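Local coordinates for Pap fimbrial major pilin protein (Escherichia coli, PDB 2UY6) that polymerises into the thick, right-handed helical rod of P pili, the surface fibres that enable bacteria to colonise the epithelium of specific host organs, at residues T99-V104 / G150-V155. The protein carries 2 engineered substitutions. Residues are numbered along the deposited sequence; the frame is centred on the assembly and turned at random.
Sequences TGLAIV and GAFSAV. Engineered in segment 99-104: Leu101 (natural residue Thr).
Thr99 and Gly150 bring the two backbones to a CA–CA distance of 6.1 Å, and the segments then run the same way, 34° apart, until Ile103 CA and Ala154 CA are separated by 8.3 Å. No hydrogen bond joins them; the contact illustrates how two strands of different sheets, and the loops that lead into them, meet mainly through side chains.

Phe152 buries the largest share of surface of any residue here. With CG held between its backbone N and carbonyl carbon (chi1 65°), its ring reaches across to segment 99-104. There CD1 of Leu101, an engineered residue, approaches ring atom CD2 of Phe152 to 3.6 Å, the two side chains crossing at about a right angle. Ile103 CD1 sits 4.1 Å from Ala154 CB and only grazes the ring, at CE1 of Phe152. At the loop end, Thr99 turns its methyl CG2 toward the Gly150 carbonyl, while its OG1 lies 3.7 Å from Phe152 CB and accepts a weak bond from Leu101 N.

In this immunoglobulin-like pilin fold, strand 101-106 lies between strands 130-139 and 93-94, and Val137 of the former packs against both Leu101 and Phe152. Strand 153-162, antiparallel to 77-86, pairs in parallel with a strand from another protein's chain, consistent with donor-strand complementation by a pilus chaperone.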
loop_
_atom_site.group_PDB
_atom_site.type_symbol
_atom_site.label_atom_id
_atom_site.label_comp_id
_atom_site.label_asym_id
_atom_site.label_seq_id
_atom_site.Cartn_x
_atom_site.Cartn_y
_atom_site.Cartn_z
ATOM N N THR B 99 21.577 -9.266 32.950
ATOM C CA THR B 99 21.614 -8.265 34.005
ATOM C C THR B 99 20.458 -8.452 34.975
ATOM O O THR B 99 20.489 -7.936 36.087
ATOM C CB THR B 99 21.519 -6.839 33.432
ATOM O OG1 THR B 99 20.312 -6.713 32.666
ATOM C CG2 THR B 99 22.724 -6.528 32.551
ATOM N N GLY B 100 19.440 -9.194 34.555
ATOM C CA GLY B 100 18.286 -9.402 35.410
ATOM C C GLY B 100 17.232 -8.320 35.209
ATOM O O GLY B 100 16.189 -8.315 35.866
ATOM N N LEU B 101 17.495 -7.392 34.297
ATOM C CA LEU B 101 16.548 -6.321 34.037
ATOM C C LEU B 101 15.496 -6.698 32.993
ATOM O O LEU B 101 15.665 -7.642 32.214
ATOM C CB LEU B 101 17.299 -5.073 33.581
ATOM C CG LEU B 101 18.433 -4.617 34.504
ATOM C CD1 LEU B 101 19.131 -3.404 33.892
ATOM C CD2 LEU B 101 17.874 -4.294 35.883
ATOM N N ALA B 102 14.403 -5.943 32.992
ATOM C CA ALA B 102 13.302 -6.143 32.060
ATOM C C ALA B 102 12.806 -4.767 31.600
ATOM O O ALA B 102 12.986 -3.769 32.306
ATOM C CB ALA B 102 12.180 -6.901 32.746
ATOM N N ILE B 103 12.196 -4.709 30.417
ATOM C CA ILE B 103 11.685 -3.449 29.890
ATOM C C ILE B 103 10.166 -3.434 29.835
ATOM O O ILE B 103 9.538 -4.396 29.398
ATOM C CB ILE B 103 12.228 -3.156 28.479
ATOM C CG1 ILE B 103 13.750 -3.004 28.529
ATOM C CG2 ILE B 103 11.588 -1.871 27.928
ATOM C CD1 ILE B 103 14.381 -2.714 27.183
ATOM N N VAL B 104 9.595 -2.321 30.280
ATOM C CA VAL B 104 8.154 -2.117 30.314
ATOM C C VAL B 104 7.788 -0.933 29.407
ATOM O O VAL B 104 8.436 0.116 29.449
ATOM C CB VAL B 104 7.704 -1.852 31.772
ATOM C CG1 VAL B 104 6.384 -1.102 31.805
ATOM C CG2 VAL B 104 7.575 -3.180 32.505
ATOM N N GLY B 150 26.542 -4.650 34.139
ATOM C CA GLY B 150 26.645 -5.068 32.752
ATOM C C GLY B 150 25.611 -4.442 31.828
ATOM O O GLY B 150 24.484 -4.143 32.242
ATOM N N ALA B 151 25.996 -4.247 30.569
ATOM C CA ALA B 151 25.109 -3.664 29.568
ATOM C C ALA B 151 24.032 -4.654 29.116
ATOM O O ALA B 151 24.283 -5.853 28.989
ATOM C CB ALA B 151 25.920 -3.188 28.360
ATOM N N PHE B 152 22.830 -4.134 28.882
ATOM C CA PHE B 152 21.704 -4.948 28.436
ATOM C C PHE B 152 21.212 -4.400 27.099
ATOM O O PHE B 152 21.630 -3.318 26.667
ATOM C CB PHE B 152 20.569 -4.895 29.467
ATOM C CG PHE B 152 19.952 -3.530 29.618
ATOM C CD1 PHE B 152 18.973 -3.090 28.735
ATOM C CD2 PHE B 152 20.374 -2.673 30.623
ATOM C CE1 PHE B 152 18.423 -1.811 28.855
ATOM C CE2 PHE B 152 19.832 -1.397 30.751
ATOM C CZ PHE B 152 18.856 -0.965 29.866
ATOM N N SER B 153 20.328 -5.149 26.449
ATOM C CA SER B 153 19.762 -4.732 25.174
ATOM C C SER B 153 18.518 -5.556 24.922
ATOM O O SER B 153 18.268 -6.540 25.619
ATOM C CB SER B 153 20.761 -4.954 24.031
ATOM O OG SER B 153 21.030 -6.333 23.851
ATOM N N ALA B 154 17.736 -5.148 23.931
ATOM C CA ALA B 154 16.524 -5.873 23.575
ATOM C C ALA B 154 15.975 -5.395 22.241
ATOM O O ALA B 154 16.285 -4.288 21.781
ATOM C CB ALA B 154 15.463 -5.705 24.663
ATOM N N VAL B 155 15.168 -6.247 21.624
ATOM C CA VAL B 155 14.529 -5.933 20.348
ATOM C C VAL B 155 13.074 -6.337 20.444
ATOM O O VAL B 155 12.756 -7.438 20.884
ATOM C CB VAL B 155 15.144 -6.712 19.160
ATOM C CG1 VAL B 155 14.350 -6.411 17.877
ATOM C CG2 VAL B 155 16.601 -6.333 18.980
#